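Local coordinates for conserved hypothetical protein (Enterococcus faecalis, PDB 1Z6M), which is of unknown function but has a thioredoxin-like fold and probably acts as a thiol-disulfide oxidoreductase of the DsbA-like kind, at residues E33-R38 with I66-K71; G79-H84 with E114-Y119; V29-F34 with G60-I65. All coordinates share one frame; numbering follows the deposited sequence.

Contact 1. Residues E33-R38 with I66-K71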
# COMPACT_ATOMS: atom_id res chain seq x y z
N GLU A 33 2.88 1.07 -4.98
CA GLU A 33 2.31 -0.06 -4.24
C GLU A 33 0.83 0.16 -4.00
O GLU A 33 0.45 1.00 -3.18
CB GLU A 33 3.02 -0.24 -2.88
CG GLU A 33 4.52 -0.30 -3.03
CD GLU A 33 5.29 -0.36 -1.73
OE1 GLU A 33 4.85 -1.01 -0.74
OE2 GLU A 33 6.39 0.22 -1.72
N PHE A 34 -0.01 -0.60 -4.70
CA PHE A 34 -1.45 -0.60 -4.44
C PHE A 34 -1.72 -1.68 -3.40
O PHE A 34 -1.48 -2.87 -3.65
CB PHE A 34 -2.24 -0.90 -5.72
CG PHE A 34 -2.27 0.23 -6.71
CD1 PHE A 34 -1.22 0.41 -7.62
CD2 PHE A 34 -3.34 1.13 -6.72
CE1 PHE A 34 -1.25 1.45 -8.55
CE2 PHE A 34 -3.37 2.17 -7.63
CZ PHE A 34 -2.33 2.33 -8.54
N ILE A 35 -2.19 -1.26 -2.24
CA ILE A 35 -2.40 -2.19 -1.14
C ILE A 35 -3.70 -1.87 -0.40
O ILE A 35 -4.24 -0.76 -0.49
CB ILE A 35 -1.23 -2.20 -0.11
CG1 ILE A 35 -1.08 -0.84 0.55
CG2 ILE A 35 0.10 -2.69 -0.74
CD1 ILE A 35 -0.18 -0.88 1.79
N ASN A 36 -4.20 -2.86 0.33
CA ASN A 36 -5.27 -2.62 1.29
C ASN A 36 -4.78 -3.23 2.60
O ASN A 36 -4.31 -4.37 2.63
CB ASN A 36 -6.58 -3.26 0.81
CG ASN A 36 -7.73 -3.05 1.79
OD1 ASN A 36 -7.69 -3.55 2.91
ND2 ASN A 36 -8.75 -2.31 1.37
N VAL A 37 -4.84 -2.46 3.68
CA VAL A 37 -4.19 -2.87 4.93
C VAL A 37 -4.85 -4.03 5.64
O VAL A 37 -4.28 -4.57 6.58
CB VAL A 37 -3.94 -1.71 5.93
CG1 VAL A 37 -3.00 -0.69 5.35
CG2 VAL A 37 -5.26 -1.10 6.44
N ARG A 38 -6.05 -4.43 5.21
CA ARG A 38 -6.65 -5.65 5.77
C ARG A 38 -6.23 -6.91 5.03
O ARG A 38 -6.45 -8.02 5.48
CB ARG A 38 -8.18 -5.56 5.82
CG ARG A 38 -8.81 -6.52 6.86
CD ARG A 38 -9.39 -7.77 6.24
NE ARG A 38 -9.80 -8.74 7.26
CZ ARG A 38 -8.97 -9.63 7.81
NH1 ARG A 38 -7.70 -9.69 7.46
NH2 ARG A 38 -9.43 -10.48 8.73
N ILE A 66 2.86 4.76 -1.81
CA ILE A 66 1.93 3.77 -1.28
C ILE A 66 0.51 4.27 -1.48
O ILE A 66 0.13 5.32 -0.94
CB ILE A 66 2.25 3.44 0.20
CG1 ILE A 66 3.67 2.84 0.31
CG2 ILE A 66 1.22 2.46 0.77
CD1 ILE A 66 4.21 2.79 1.73
N LYS A 67 -0.25 3.50 -2.26
CA LYS A 67 -1.60 3.86 -2.67
C LYS A 67 -2.58 2.96 -1.94
O LYS A 67 -2.69 1.77 -2.24
CB LYS A 67 -1.73 3.73 -4.19
CG LYS A 67 -0.78 4.71 -4.90
CD LYS A 67 -0.81 4.57 -6.40
CE LYS A 67 0.24 5.45 -7.08
NZ LYS A 67 -0.19 6.88 -7.24
N LEU A 68 -3.26 3.55 -0.96
CA LEU A 68 -4.20 2.79 -0.12
C LEU A 68 -5.52 2.68 -0.86
O LEU A 68 -6.25 3.67 -1.00
CB LEU A 68 -4.33 3.43 1.26
CG LEU A 68 -3.00 3.51 2.03
CD1 LEU A 68 -3.25 4.14 3.39
CD2 LEU A 68 -2.34 2.15 2.21
N PHE A 69 -5.77 1.48 -1.37
CA PHE A 69 -6.86 1.19 -2.30
C PHE A 69 -8.05 0.68 -1.49
O PHE A 69 -8.04 -0.47 -1.00
CB PHE A 69 -6.32 0.12 -3.27
CG PHE A 69 -7.17 -0.17 -4.49
CD1 PHE A 69 -8.41 0.43 -4.73
CD2 PHE A 69 -6.71 -1.12 -5.41
CE1 PHE A 69 -9.14 0.09 -5.88
CE2 PHE A 69 -7.43 -1.45 -6.53
CZ PHE A 69 -8.66 -0.85 -6.77
N ASP A 70 -9.06 1.53 -1.31
CA ASP A 70 -10.32 1.07 -0.67
C ASP A 70 -11.03 0.12 -1.62
O ASP A 70 -11.20 0.43 -2.81
CB ASP A 70 -11.31 2.18 -0.25
CG ASP A 70 -10.73 3.17 0.76
OD1 ASP A 70 -9.53 3.09 1.17
OD2 ASP A 70 -11.52 4.05 1.19
N LYS A 71 -11.46 -1.03 -1.10
CA LYS A 71 -11.98 -2.10 -1.94
C LYS A 71 -13.38 -2.48 -1.53
O LYS A 71 -13.80 -2.19 -0.42
CB LYS A 71 -11.07 -3.33 -1.84
CG LYS A 71 -9.67 -3.17 -2.41
CD LYS A 71 -9.66 -3.02 -3.93
CE LYS A 71 -10.03 -4.29 -4.65
NZ LYS A 71 -10.44 -3.97 -6.04

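Contact 2. Residues G79-H84 with E114-Y119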
# COMPACT_ATOMS: atom_id res chain seq x y z
N GLY A 79 -10.33 -2.79 6.05
CA GLY A 79 -9.12 -2.07 5.68
C GLY A 79 -9.41 -0.66 5.25
O GLY A 79 -8.67 0.27 5.58
N ASN A 80 -10.51 -0.49 4.51
CA ASN A 80 -10.90 0.84 4.07
C ASN A 80 -11.01 1.82 5.24
O ASN A 80 -10.56 2.96 5.16
CB ASN A 80 -12.25 0.83 3.33
CG ASN A 80 -12.26 -0.05 2.09
OD1 ASN A 80 -11.25 -0.64 1.70
ND2 ASN A 80 -13.43 -0.13 1.45
N VAL A 81 -11.62 1.35 6.33
CA VAL A 81 -11.77 2.18 7.52
C VAL A 81 -10.39 2.61 8.01
O VAL A 81 -10.15 3.79 8.25
CB VAL A 81 -12.52 1.45 8.65
CG1 VAL A 81 -12.59 2.32 9.90
CG2 VAL A 81 -13.93 1.04 8.20
N MSE A 82 -9.48 1.65 8.15
CA MSE A 82 -8.13 1.94 8.60
C MSE A 82 -7.38 2.93 7.72
O MSE A 82 -6.63 3.77 8.22
CB MSE A 82 -7.33 0.64 8.75
CG MSE A 82 -7.64 -0.12 10.03
SE MSE A 82 -6.96 0.71 11.54
CE MSE A 82 -7.68 -0.34 12.85
N HIS A 83 -7.60 2.84 6.40
CA HIS A 83 -6.96 3.76 5.46
C HIS A 83 -7.27 5.21 5.77
O HIS A 83 -6.51 6.10 5.40
CB HIS A 83 -7.43 3.47 4.05
CG HIS A 83 -6.95 2.17 3.50
ND1 HIS A 83 -7.43 1.65 2.32
CD2 HIS A 83 -6.03 1.29 3.96
CE1 HIS A 83 -6.82 0.51 2.07
NE2 HIS A 83 -5.97 0.26 3.05
N HIS A 84 -8.40 5.45 6.43
CA HIS A 84 -8.84 6.82 6.68
C HIS A 84 -8.27 7.41 7.96
O HIS A 84 -8.58 8.55 8.30
CB HIS A 84 -10.37 6.88 6.66
CG HIS A 84 -10.96 6.25 5.44
ND1 HIS A 84 -12.21 5.68 5.43
CD2 HIS A 84 -10.45 6.07 4.19
CE1 HIS A 84 -12.45 5.18 4.23
NE2 HIS A 84 -11.40 5.40 3.46
N GLU A 114 -17.86 -0.16 12.32
CA GLU A 114 -17.86 0.77 13.46
C GLU A 114 -16.77 0.40 14.48
O GLU A 114 -16.08 1.27 15.01
CB GLU A 114 -19.24 0.81 14.11
CG GLU A 114 -19.34 1.64 15.39
CD GLU A 114 -20.72 1.59 16.01
OE1 GLU A 114 -21.60 0.88 15.48
OE2 GLU A 114 -20.92 2.25 17.05
N GLU A 115 -16.60 -0.89 14.74
CA GLU A 115 -15.61 -1.34 15.71
C GLU A 115 -14.18 -1.23 15.18
O GLU A 115 -13.26 -1.04 15.96
CB GLU A 115 -15.92 -2.75 16.20
CG GLU A 115 -17.13 -2.84 17.13
CD GLU A 115 -16.92 -2.17 18.49
OE1 GLU A 115 -15.76 -1.94 18.90
OE2 GLU A 115 -17.92 -1.88 19.18
N VAL A 116 -14.00 -1.30 13.86
CA VAL A 116 -12.67 -1.05 13.32
C VAL A 116 -12.28 0.40 13.62
O VAL A 116 -11.15 0.67 14.02
CB VAL A 116 -12.58 -1.32 11.80
CG1 VAL A 116 -11.20 -0.94 11.28
CG2 VAL A 116 -12.87 -2.78 11.49
N ALA A 117 -13.22 1.34 13.44
CA ALA A 117 -12.98 2.74 13.78
C ALA A 117 -12.62 2.92 15.25
O ALA A 117 -11.66 3.62 15.59
CB ALA A 117 -14.21 3.59 13.41
N THR A 118 -13.37 2.25 16.12
CA THR A 118 -13.12 2.30 17.56
C THR A 118 -11.73 1.74 17.87
O THR A 118 -11.01 2.31 18.68
CB THR A 118 -14.23 1.54 18.31
OG1 THR A 118 -15.48 2.19 18.06
CG2 THR A 118 -13.97 1.52 19.82
N TYR A 119 -11.37 0.65 17.22
CA TYR A 119 -10.04 0.05 17.40
C TYR A 119 -8.94 1.02 16.95
O TYR A 119 -7.92 1.18 17.64
CB TYR A 119 -9.94 -1.27 16.64
CG TYR A 119 -8.70 -2.07 16.95
CD1 TYR A 119 -8.74 -3.13 17.86
CD2 TYR A 119 -7.48 -1.77 16.34
CE1 TYR A 119 -7.60 -3.87 18.14
CE2 TYR A 119 -6.34 -2.51 16.61
CZ TYR A 119 -6.40 -3.55 17.51
OH TYR A 119 -5.25 -4.26 17.78

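Contact 3. Residues V29-F34 with G60-I65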
# COMPACT_ATOMS: atom_id res chain seq x y z
N VAL A 29 14.46 5.33 -8.48
CA VAL A 29 13.55 4.20 -8.62
C VAL A 29 12.26 4.51 -7.89
O VAL A 29 12.26 4.73 -6.67
CB VAL A 29 14.19 2.88 -8.12
CG1 VAL A 29 13.18 1.74 -8.22
CG2 VAL A 29 15.45 2.56 -8.93
N LYS A 30 11.16 4.54 -8.64
CA LYS A 30 9.84 4.82 -8.07
C LYS A 30 9.08 3.52 -7.94
O LYS A 30 8.83 2.84 -8.93
CB LYS A 30 9.06 5.79 -8.97
CG LYS A 30 9.78 7.11 -9.29
CD LYS A 30 10.18 7.89 -8.05
CE LYS A 30 10.66 9.28 -8.40
NZ LYS A 30 11.29 9.94 -7.24
N MSE A 31 8.75 3.16 -6.70
CA MSE A 31 8.06 1.91 -6.41
C MSE A 31 6.62 2.24 -6.04
O MSE A 31 6.38 2.85 -5.00
CB MSE A 31 8.76 1.20 -5.25
CG MSE A 31 8.13 -0.14 -4.85
SE MSE A 31 9.09 -1.05 -3.55
CE MSE A 31 10.71 -1.20 -4.39
N ILE A 32 5.68 1.83 -6.89
CA ILE A 32 4.26 2.11 -6.68
C ILE A 32 3.59 0.89 -6.09
O ILE A 32 3.71 -0.21 -6.63
CB ILE A 32 3.60 2.54 -8.02
CG1 ILE A 32 4.12 3.93 -8.45
CG2 ILE A 32 2.08 2.55 -7.91
CD1 ILE A 32 3.93 4.24 -9.92
N GLU A 33 2.88 1.07 -4.98
CA GLU A 33 2.31 -0.06 -4.24
C GLU A 33 0.83 0.16 -4.00
O GLU A 33 0.45 1.00 -3.18
CB GLU A 33 3.02 -0.24 -2.88
CG GLU A 33 4.52 -0.30 -3.03
CD GLU A 33 5.29 -0.36 -1.73
OE1 GLU A 33 4.85 -1.01 -0.74
OE2 GLU A 33 6.39 0.22 -1.72
N PHE A 34 -0.01 -0.60 -4.70
CA PHE A 34 -1.45 -0.60 -4.44
C PHE A 34 -1.72 -1.68 -3.40
O PHE A 34 -1.48 -2.87 -3.65
CB PHE A 34 -2.24 -0.90 -5.72
CG PHE A 34 -2.27 0.23 -6.71
CD1 PHE A 34 -1.22 0.41 -7.62
CD2 PHE A 34 -3.34 1.13 -6.72
CE1 PHE A 34 -1.25 1.45 -8.55
CE2 PHE A 34 -3.37 2.17 -7.63
CZ PHE A 34 -2.33 2.33 -8.54
N GLY A 60 18.74 6.30 -0.69
CA GLY A 60 18.34 7.26 -1.72
C GLY A 60 17.99 6.65 -3.07
O GLY A 60 17.71 7.38 -4.01
N LYS A 61 18.02 5.32 -3.16
CA LYS A 61 17.77 4.63 -4.42
C LYS A 61 16.28 4.59 -4.77
O LYS A 61 15.92 4.76 -5.93
CB LYS A 61 18.36 3.21 -4.38
CG LYS A 61 18.14 2.37 -5.62
CD LYS A 61 19.06 2.75 -6.77
CE LYS A 61 19.01 1.66 -7.83
NZ LYS A 61 20.05 1.76 -8.88
N VAL A 62 15.44 4.37 -3.76
CA VAL A 62 14.01 4.13 -3.97
C VAL A 62 13.15 5.15 -3.25
O VAL A 62 13.42 5.50 -2.10
CB VAL A 62 13.63 2.71 -3.47
CG1 VAL A 62 12.11 2.53 -3.36
CG2 VAL A 62 14.23 1.64 -4.37
N GLU A 63 12.12 5.63 -3.95
CA GLU A 63 10.99 6.30 -3.31
C GLU A 63 9.78 5.40 -3.46
O GLU A 63 9.47 4.94 -4.56
CB GLU A 63 10.70 7.64 -3.99
CG GLU A 63 9.57 8.43 -3.31
CD GLU A 63 9.13 9.67 -4.07
OE1 GLU A 63 9.33 9.76 -5.30
OE2 GLU A 63 8.55 10.58 -3.42
N ARG A 64 9.09 5.14 -2.35
CA ARG A 64 7.86 4.36 -2.39
C ARG A 64 6.69 5.30 -2.45
O ARG A 64 6.67 6.32 -1.75
CB ARG A 64 7.72 3.48 -1.15
CG ARG A 64 8.88 2.51 -0.95
CD ARG A 64 8.82 1.89 0.44
NE ARG A 64 7.71 0.94 0.53
CZ ARG A 64 7.38 0.27 1.63
NH1 ARG A 64 8.05 0.46 2.76
NH2 ARG A 64 6.37 -0.59 1.60
N ILE A 65 5.72 4.95 -3.29
CA ILE A 65 4.45 5.68 -3.34
C ILE A 65 3.35 4.68 -3.04
O ILE A 65 2.99 3.84 -3.87
CB ILE A 65 4.21 6.42 -4.69
CG1 ILE A 65 5.39 7.32 -5.06
CG2 ILE A 65 2.93 7.23 -4.60
CD1 ILE A 65 6.45 6.63 -5.94

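Contact 1. Residues E33-R38 with I66-K71
Two parallel neighbours of the central thioredoxin-fold sheet, strands 29-35 and 62-68, run out together here at their C-terminal ends; helix 40-58 makes the beta-alpha-beta crossover between them. The backbone ladder goes K67 N to E33 O at 2.8 Å, I35 N to K67 O and F69 N to I35 O. Where the strands stop, N36 extends the pairing with its side chain: CG lies anti to the backbone N (chi1 180°), which carries the amide toward segment 66-71, and N36 ND2 donates to F69 O at 3.1 Å, the acceptor lying somewhat out of the plane of the N36 amide. The other end of that amide, OD1, accepts from R38 N at 3.0 Å in an Asx turn, so the group is held at both ends. On one face of the sheet the aliphatic part of K67 passes over the F34 ring, a CH-pi contact with CD 3.8 Å from the ring centroid and displaced toward the rim. K67 NZ continues past it to E141 and the carbonyls of N15 and T18. On the other face I35 and L68 lie side by side, I35 CG1 to L68 CD2 3.6 Å, while I35 CD1 reaches I66 CG2 at 3.8 Å. Helix 40-58 packs on this second face through F46 and C42, the latter part of a probable thioredoxin-type CxxC that begins just beyond R38. Helix 132-145 lies against F34 and F69, strand 152-155 pairs with F34, and helix 77-83 closes over N36, V37 and L68.

Contact 2. Residues G79-H84 with E114-Y119
V81 sets its CB and CG1 against CG1 of V116, both at 3.8 Å, the two branched side chains crossing at an angle between helices 77-83 and 113-123. Its CG1 also reaches past V116 to the backbone of the second helix, 3.7 Å from A117 N, with A117 CB 4.1 Å from V81 CG1. In both valines CG1 is anti to the backbone N (chi1 176° in each), and it is this branch of each that is turned into the interface. Selenomethionine M82 takes the other flank. Its CG rests on V116 CG1 at 3.9 Å, and a bend at chi2 (-72°) sends the terminal methyl CE across to the next turn of helix 113-123, where it lies 3.8 Å from Y119 CD2 and equally near V116 O. V116 is thus gripped by V81 and M82 together. The segment axes approach to 9.0 Å at an angle of 38°. W108 of helix 105-108 adds to the apolar cluster, touching M82 and V116 and meeting the Y119 ring with the planes inclined, while Y119 OH bonds to E107. The contacts between the segments are van der Waals ones, mostly of aliphatic carbons, with one ring carbon and the backbone atoms A117 N and V116 O also touched, so the fit of these two segments probably rests on shape and burial of apolar surface rather than on directed bonds.

Contact 3. Residues V29-F34 with G60-I65
R64 and E33 meet because R64 bends at chi3 (71°) while E33 stays extended beyond CG (chi2 175°). The guanidinium is thereby laid side-on to the carboxylate, their planes only 12° apart. R64 NE donates to E33 OE2 at 2.7 Å and R64 NH2 to E33 OE1 at 2.8 Å, both on the syn side of the oxygens, giving a two-pronged salt bridge between buried residues that fixes both flat groups. E33 OE1 has a further donor in W45. On the opposite face of the sheet K30 NZ joins E63 OE1 at 2.8 Å, approaching the anti side well out of the carboxylate plane; the same ammonium also bonds to the carbonyls of S25 and A27. Between the two salt bridges the parallel ladder begins with V29 N bonded to K61 O and ends with E33 N to I65 O, with M31 N bonded to E63 O at 2.9 Å and I65 N to M31 O at 2.8 Å. V62 lies on the same face as R64, its CG2 3.9 Å from V29 CB and its CG1 near M31 CB. On that face F46 and L53 of helix 40-58 pack on R64, and helix 166-173 rests on M31 and V62. Strand 152-155 flanks strand 29-35, while R64 pairs by its backbone with I22 of strand 20-22.

Contacts 1 and 3 are successive lengths of one parallel pairing, strand 29-35 with strand 62-68, sharing E33 and F34; contact 2 packs two helices, its centre about 16 Å from the centre of the chain. Apart from the N36 amide bond, contact 1, near that centre, adds apolar and CH-pi packing to its backbone ladder, whereas contact 3 adds salt bridges on both faces of the same ladder. Contact 2 is partly buried and joined by apolar side chains. It is nonetheless tied to contact 1: H83 and H84, at the C-terminal end of segment 79-84, each probably bond to the D70 carboxylate, just after strand 62-68. Contacts 2 and 3 do not touch and lie on opposite sides of the chain's centre.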